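Side-chain contacts in C alpha-dehydrogenase (Sphingobium sp. SYK-6, PDB 4YAC), which binds NADH and, as a short-chain dehydrogenase/reductase of the lignin beta-aryl ether cleavage pathway, probably oxidises the C-alpha alcohol of its substrates with NAD+: residues V8-G13 with A69-A74; L20-V25 with C89-V94; A57-R62 with V75-Q80. All blocks are in the same frame, centred on the assembly; numbering follows the deposited sequence.

Contact 1: V8-G13 with A69-A74; sequences VAFVTG and AAYAAA. With NAI (1,4-dihydronicotinamide adenine dinucleotide), chain B.
Phe10 and Thr12 of the first strand of the Rossmann fold meet Tyr71 and Ala74 of helix 68-81, which packs on one face of the parallel sheet. Segments 8-12 and 69-74 run nearly antiparallel, at 151°, and their axes approach to 12.2 Å. At this spacing the aromatic side chains bridge the gap. Phe10 CG lies anti to the backbone N (chi1 -167°), which brings the ring up against Tyr71 and Ala74. The end of Tyr71 comes nearer the strand than its CB bond alone would suggest. The two rings are near parallel, with their planes 24° apart. They are offset so far that they barely overlap, and their centroids are 5.8 Å apart. The touch is made at one corner of each ring, where Phe10 CE1 lies 3.6 Å from Tyr71 CE1. Next to it, Phe10 CZ reaches the methyl group of Ala74, 4.3 Å from Ala74 CB. The edge of the Phe10 ring also faces the backbone oxygen of Ala74, with Phe10 CE2 4.0 Å from Ala74 O.

Thr12 and Tyr71 cross at about a right angle. The methyl Thr12 CG2 lies 3.3 Å from Tyr71 OH. Thr12 OG1 is held by the backbone N of both Thr91 and Ala92, in the loop just past strand 87-90. Leu88 and Asn90 of strand 87-90 also touch Tyr71. Gly13 follows Thr12 directly and places its CA 3.5 Å from O4B of the bound NADH.

Across this buried contact the meeting groups are mainly carbon. Ring carbons and methyls therefore join helix to strand by van der Waals contact, while the threonine hydroxyl is held by the loop after the neighbouring strand.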
# COMPACT_ATOMS: atom_id res chain seq x y z
N VAL A 8 10.55 -21.63 17.48
CA VAL A 8 11.59 -20.89 16.77
C VAL A 8 11.08 -19.59 16.14
O VAL A 8 10.10 -19.60 15.40
CB VAL A 8 12.20 -21.76 15.66
CG1 VAL A 8 13.34 -21.03 14.96
CG2 VAL A 8 12.70 -23.08 16.25
N ALA A 9 11.76 -18.49 16.44
CA ALA A 9 11.42 -17.19 15.85
C ALA A 9 12.53 -16.72 14.93
O ALA A 9 13.72 -16.92 15.21
CB ALA A 9 11.17 -16.16 16.95
N PHE A 10 12.14 -16.09 13.83
CA PHE A 10 13.07 -15.52 12.87
C PHE A 10 12.77 -14.03 12.78
O PHE A 10 11.72 -13.64 12.29
CB PHE A 10 12.92 -16.22 11.51
CG PHE A 10 14.02 -15.93 10.54
CD1 PHE A 10 13.98 -14.79 9.75
CD2 PHE A 10 15.09 -16.81 10.39
CE1 PHE A 10 14.99 -14.53 8.84
CE2 PHE A 10 16.09 -16.55 9.48
CZ PHE A 10 16.05 -15.41 8.70
N VAL A 11 13.69 -13.21 13.30
CA VAL A 11 13.45 -11.77 13.45
C VAL A 11 14.39 -10.96 12.56
O VAL A 11 15.61 -10.94 12.78
CB VAL A 11 13.63 -11.33 14.92
CG1 VAL A 11 13.31 -9.84 15.09
CG2 VAL A 11 12.75 -12.16 15.85
N THR A 12 13.83 -10.28 11.57
CA THR A 12 14.64 -9.49 10.64
C THR A 12 14.93 -8.11 11.21
O THR A 12 14.09 -7.51 11.90
CB THR A 12 13.96 -9.35 9.27
OG1 THR A 12 12.83 -8.47 9.36
CG2 THR A 12 13.51 -10.71 8.76
N GLY A 13 16.13 -7.61 10.93
CA GLY A 13 16.59 -6.36 11.50
C GLY A 13 16.92 -6.49 12.97
O GLY A 13 17.09 -5.48 13.65
N ALA A 69 18.31 -15.56 -2.58
CA ALA A 69 19.08 -16.79 -2.43
C ALA A 69 19.64 -16.89 -1.02
O ALA A 69 19.56 -17.95 -0.37
CB ALA A 69 20.21 -16.84 -3.45
N ALA A 70 20.19 -15.79 -0.53
CA ALA A 70 20.76 -15.75 0.81
C ALA A 70 19.67 -15.92 1.86
O ALA A 70 19.91 -16.50 2.91
CB ALA A 70 21.52 -14.47 1.04
N TYR A 71 18.48 -15.40 1.58
CA TYR A 71 17.38 -15.52 2.53
C TYR A 71 17.04 -16.99 2.73
O TYR A 71 16.90 -17.47 3.86
CB TYR A 71 16.15 -14.73 2.05
CG TYR A 71 15.27 -14.21 3.17
CD1 TYR A 71 14.95 -15.00 4.26
CD2 TYR A 71 14.77 -12.91 3.14
CE1 TYR A 71 14.16 -14.52 5.29
CE2 TYR A 71 13.97 -12.42 4.16
CZ TYR A 71 13.67 -13.23 5.23
OH TYR A 71 12.88 -12.75 6.25
N ALA A 72 16.94 -17.72 1.62
CA ALA A 72 16.63 -19.14 1.69
C ALA A 72 17.72 -19.89 2.47
O ALA A 72 17.42 -20.79 3.26
CB ALA A 72 16.49 -19.72 0.31
N ALA A 73 18.97 -19.50 2.24
CA ALA A 73 20.09 -20.13 2.94
C ALA A 73 20.03 -19.83 4.43
O ALA A 73 20.33 -20.70 5.25
CB ALA A 73 21.41 -19.64 2.35
N ALA A 74 19.63 -18.61 4.78
CA ALA A 74 19.56 -18.19 6.17
C ALA A 74 18.46 -18.94 6.92
O ALA A 74 18.61 -19.28 8.09
CB ALA A 74 19.33 -16.69 6.27
PA NAI B . 17.35 0.63 13.26
O1A NAI B . 18.41 1.35 12.45
O2A NAI B . 17.61 0.87 14.75
O5B NAI B . 17.40 -0.91 12.95
C5B NAI B . 17.26 -1.35 11.63
C4B NAI B . 17.98 -2.62 11.47
O4B NAI B . 17.57 -3.21 10.19
C3B NAI B . 19.43 -2.41 11.42
O3B NAI B . 20.10 -3.34 12.27
C2B NAI B . 19.80 -2.61 10.04
O2B NAI B . 21.15 -3.08 9.91
C1B NAI B . 18.84 -3.57 9.55
N9A NAI B . 18.72 -3.59 8.12
C8A NAI B . 18.61 -2.53 7.26
N7A NAI B . 18.53 -2.97 5.99
C5A NAI B . 18.59 -4.34 5.99
C6A NAI B . 18.57 -5.34 5.03
N6A NAI B . 18.46 -5.05 3.63
N1A NAI B . 18.66 -6.65 5.42
C2A NAI B . 18.77 -6.99 6.71
N3A NAI B . 18.80 -6.05 7.67
C4A NAI B . 18.71 -4.74 7.35
O3 NAI B . 15.95 1.15 12.86
PN NAI B . 14.71 1.13 13.89
O1N NAI B . 15.01 2.06 15.05
O2N NAI B . 13.39 1.62 13.13
O5D NAI B . 14.49 -0.31 14.42

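Contact 2: L20-V25 with C89-V94; sequences LGQAKV and CNTAGV
Thr91 OG1 is gripped by two side chains, Gln22 and Thr142 of strand 137-142. It donates to Gln22 OE1 at 2.6 Å, a short bond. The hydroxyl meets the amide oxygen at a C=O...donor angle of 122° and is tilted 16° from the carbonyl plane. The side chains come from opposite directions. Beyond CG the glutamine is extended, with CD anti to CA (chi2 174°), which carries the amide from the helix across to the strand end. The methyl of Thr91 flanks the amide, with Thr91 CG2 3.8 Å from Gln22 NE2.

Gln22 belongs to helix 17-28, the helix that follows the first strand of the Rossmann fold. Thr91 lies just past strand 87-90, where the chain turns toward the cofactor. Asn90 to Gly93 correspond to the Asn-Asn-Ala-Gly motif of short-chain dehydrogenases, here with Thr91 in the second place. The bond thus ties this helix to the C-terminal end of the neighbouring strand. Gln22 NE2 also makes a weak hydrogen bond to Thr142 OG1. Cys89 packs beside the amide through its carbon, placing Cys89 CB 3.8 Å from Gln22 OE1.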
# COMPACT_ATOMS: atom_id res chain seq x y z
N LEU A 20 15.31 -5.62 17.52
CA LEU A 20 16.09 -6.13 18.64
C LEU A 20 15.22 -6.21 19.89
O LEU A 20 15.31 -7.16 20.67
CB LEU A 20 17.32 -5.25 18.90
CG LEU A 20 18.15 -5.58 20.15
CD1 LEU A 20 18.60 -7.03 20.14
CD2 LEU A 20 19.35 -4.65 20.24
N GLY A 21 14.35 -5.22 20.07
CA GLY A 21 13.40 -5.22 21.16
C GLY A 21 12.49 -6.43 21.09
O GLY A 21 12.17 -7.05 22.11
N GLN A 22 12.06 -6.77 19.88
CA GLN A 22 11.23 -7.95 19.68
C GLN A 22 12.02 -9.21 20.02
O GLN A 22 11.53 -10.08 20.74
CB GLN A 22 10.71 -8.00 18.24
CG GLN A 22 9.72 -6.89 17.94
CD GLN A 22 9.29 -6.82 16.48
OE1 GLN A 22 9.77 -7.58 15.64
NE2 GLN A 22 8.38 -5.90 16.18
N ALA A 23 13.25 -9.29 19.53
CA ALA A 23 14.12 -10.44 19.78
C ALA A 23 14.34 -10.66 21.28
O ALA A 23 14.27 -11.80 21.76
CB ALA A 23 15.45 -10.26 19.07
N LYS A 24 14.61 -9.59 22.01
CA LYS A 24 14.88 -9.68 23.44
C LYS A 24 13.70 -10.29 24.19
O LYS A 24 13.86 -11.20 25.00
CB LYS A 24 15.20 -8.31 24.03
CG LYS A 24 16.58 -7.78 23.70
CD LYS A 24 16.82 -6.44 24.38
CE LYS A 24 18.18 -5.86 24.03
NZ LYS A 24 18.39 -4.52 24.66
N VAL A 25 12.51 -9.76 23.91
CA VAL A 25 11.29 -10.21 24.59
C VAL A 25 10.98 -11.65 24.23
O VAL A 25 10.58 -12.43 25.10
CB VAL A 25 10.09 -9.31 24.22
CG1 VAL A 25 8.78 -9.88 24.76
CG2 VAL A 25 10.30 -7.90 24.76
N CYS A 89 9.07 -12.66 12.04
CA CYS A 89 8.88 -11.25 12.35
C CYS A 89 9.57 -10.42 11.27
O CYS A 89 10.79 -10.26 11.30
CB CYS A 89 9.44 -10.90 13.73
SG CYS A 89 8.65 -11.77 15.10
N ASN A 90 8.79 -9.93 10.32
CA ASN A 90 9.30 -9.06 9.27
C ASN A 90 9.33 -7.62 9.76
O ASN A 90 8.36 -6.89 9.60
CB ASN A 90 8.43 -9.17 8.01
CG ASN A 90 8.25 -10.59 7.53
OD1 ASN A 90 9.11 -11.15 6.85
ND2 ASN A 90 7.11 -11.19 7.86
N THR A 91 10.45 -7.22 10.36
CA THR A 91 10.51 -5.96 11.10
C THR A 91 11.57 -5.00 10.57
O THR A 91 11.46 -3.79 10.77
CB THR A 91 10.73 -6.25 12.60
OG1 THR A 91 9.65 -7.06 13.07
CG2 THR A 91 10.78 -4.97 13.43
N ALA A 92 12.58 -5.53 9.88
CA ALA A 92 13.60 -4.67 9.29
C ALA A 92 12.95 -3.62 8.40
O ALA A 92 11.97 -3.89 7.71
CB ALA A 92 14.60 -5.48 8.48
N GLY A 93 13.47 -2.40 8.46
CA GLY A 93 12.98 -1.34 7.60
C GLY A 93 13.95 -0.18 7.59
O GLY A 93 14.73 -0.02 8.53
N VAL A 94 13.90 0.61 6.53
CA VAL A 94 14.72 1.81 6.42
C VAL A 94 13.85 3.00 6.05
O VAL A 94 12.70 2.84 5.63
CB VAL A 94 15.82 1.64 5.36
CG1 VAL A 94 16.73 0.48 5.72
CG2 VAL A 94 15.22 1.43 3.97

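Contact 3: A57-R62 with V75-Q80; sequences AVHPVR and VDEAEQ
Glu77 leaves helix 68-81 with its CB bond directed toward strand 57-62. CG is anti to the backbone N (chi1 -174°), and the chain stays extended beyond it, which brings the carboxylate across to the strand. CG already approaches the imidazole, 3.8 Å from His59 NE2. CD passes alongside the valine methyl, 4.1 Å from Val61 CG2. Of the two oxygens, OE1 touches that same methyl, with Glu77 OE1 4.0 Å from Val61 CG2. Glu77 OE2 lies a little nearer to it, 3.8 Å from Val61 CG2. OE2 also carries the polar bond: His59 NE2 donates to Glu77 OE2 over 2.6 Å. This bond is nearly straight, with an N-H...acceptor angle of 170°. The acceptor lies in the plane of the ring, at its edge, and uses its anti lone pair. Ring and carboxylate planes are turned 76° apart. Were Glu77 an alanine, His59 NE2 would probably lose this acceptor, the imidazole would be freer to turn and the Val61 methyl less covered.

The contact lies at the surface. Strand 57-62 is the outermost strand on its side of the sheet, hydrogen-bonded to strand 33-38. Helix 68-81 packs beside it, nearly antiparallel where the two segments meet, and is held on another flank by helix 105-133, where Arg129 forms salt bridges with Asp76 and Glu79.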
# COMPACT_ATOMS: atom_id res chain seq x y z
N ALA A 57 18.52 -18.75 24.04
CA ALA A 57 19.01 -19.41 22.85
C ALA A 57 18.82 -18.45 21.69
O ALA A 57 17.71 -18.30 21.19
CB ALA A 57 18.27 -20.71 22.59
N VAL A 58 19.91 -17.78 21.31
CA VAL A 58 19.88 -16.84 20.19
C VAL A 58 21.00 -17.15 19.21
O VAL A 58 22.15 -17.36 19.60
CB VAL A 58 20.02 -15.38 20.67
CG1 VAL A 58 20.04 -14.41 19.49
CG2 VAL A 58 18.88 -15.03 21.62
N HIS A 59 20.64 -17.19 17.93
CA HIS A 59 21.58 -17.46 16.85
C HIS A 59 21.58 -16.30 15.86
O HIS A 59 20.55 -16.00 15.27
CB HIS A 59 21.21 -18.75 16.12
CG HIS A 59 22.12 -19.05 14.97
ND1 HIS A 59 23.41 -19.53 15.15
CD2 HIS A 59 21.95 -18.91 13.64
CE1 HIS A 59 23.98 -19.68 13.97
NE2 HIS A 59 23.12 -19.32 13.04
N PRO A 60 22.74 -15.66 15.66
CA PRO A 60 22.84 -14.57 14.68
C PRO A 60 23.11 -15.09 13.27
O PRO A 60 23.81 -16.09 13.11
CB PRO A 60 24.03 -13.76 15.19
CG PRO A 60 24.92 -14.80 15.77
CD PRO A 60 24.02 -15.85 16.37
N VAL A 61 22.56 -14.42 12.27
CA VAL A 61 22.91 -14.69 10.88
C VAL A 61 22.97 -13.39 10.12
O VAL A 61 22.02 -12.60 10.14
CB VAL A 61 21.91 -15.66 10.21
CG1 VAL A 61 20.48 -15.11 10.25
CG2 VAL A 61 22.34 -15.96 8.77
N ARG A 62 24.09 -13.13 9.45
CA ARG A 62 24.19 -11.91 8.66
C ARG A 62 23.50 -12.12 7.32
O ARG A 62 23.87 -13.01 6.55
CB ARG A 62 25.64 -11.49 8.44
CG ARG A 62 25.75 -10.03 8.02
CD ARG A 62 27.07 -9.73 7.33
NE ARG A 62 27.11 -10.29 5.98
CZ ARG A 62 26.47 -9.77 4.93
NH1 ARG A 62 25.73 -8.68 5.08
NH2 ARG A 62 26.58 -10.34 3.74
N VAL A 75 17.34 -19.19 6.24
CA VAL A 75 16.26 -19.94 6.85
C VAL A 75 16.65 -21.41 6.97
O VAL A 75 16.32 -22.06 7.96
CB VAL A 75 14.94 -19.78 6.07
CG1 VAL A 75 13.87 -20.70 6.61
CG2 VAL A 75 14.47 -18.34 6.14
N ASP A 76 17.35 -21.94 5.97
CA ASP A 76 17.92 -23.29 6.08
C ASP A 76 18.76 -23.40 7.34
O ASP A 76 18.65 -24.37 8.10
CB ASP A 76 18.79 -23.63 4.88
CG ASP A 76 17.99 -24.00 3.65
OD1 ASP A 76 16.74 -23.91 3.66
OD2 ASP A 76 18.63 -24.37 2.65
N GLU A 77 19.63 -22.41 7.53
CA GLU A 77 20.52 -22.35 8.68
C GLU A 77 19.73 -22.36 9.98
O GLU A 77 20.08 -23.07 10.93
CB GLU A 77 21.41 -21.11 8.59
CG GLU A 77 22.48 -21.03 9.67
CD GLU A 77 23.39 -19.83 9.50
OE1 GLU A 77 23.90 -19.60 8.39
OE2 GLU A 77 23.59 -19.10 10.50
N ALA A 78 18.65 -21.58 10.01
CA ALA A 78 17.77 -21.55 11.17
C ALA A 78 17.23 -22.95 11.49
O ALA A 78 17.17 -23.35 12.65
CB ALA A 78 16.61 -20.59 10.93
N GLU A 79 16.87 -23.69 10.45
CA GLU A 79 16.31 -25.03 10.62
C GLU A 79 17.35 -26.02 11.12
O GLU A 79 17.04 -26.93 11.90
CB GLU A 79 15.70 -25.52 9.30
CG GLU A 79 14.51 -24.69 8.84
CD GLU A 79 14.00 -25.08 7.47
OE1 GLU A 79 14.66 -25.89 6.79
OE2 GLU A 79 12.92 -24.58 7.08
N GLN A 80 18.59 -25.86 10.67
CA GLN A 80 19.67 -26.74 11.10
C GLN A 80 20.06 -26.47 12.54
O GLN A 80 20.37 -27.39 13.29
CB GLN A 80 20.90 -26.58 10.19
CG GLN A 80 20.75 -27.21 8.82
CD GLN A 80 20.34 -28.67 8.88
OE1 GLN A 80 20.89 -29.45 9.66
NE2 GLN A 80 19.36 -29.04 8.07

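In the fold
All three contacts lie in the Rossmann part and reach one parallel sheet. Contacts 1 and 3 share helix 68-81, their centres about 7 Å apart, and they touch: Phe10 packs against Val75 and Ala78, and Ala74 against Val61. Contact 2 uses helix 17-28. Its centre is about 12 Å from that of contact 1 and 15 Å from that of contact 3. Strands 8-12 and 87-90 are neighbours, which joins contacts 1 and 2 directly. Along the chain, contact 3 is nested inside the loop closed by contact 2, while contact 1 crosses both. Contacts 1 and 2 include Gly13 and Val94, respectively, of the NADH pocket; contact 3 lies at the surface, on an outermost strand.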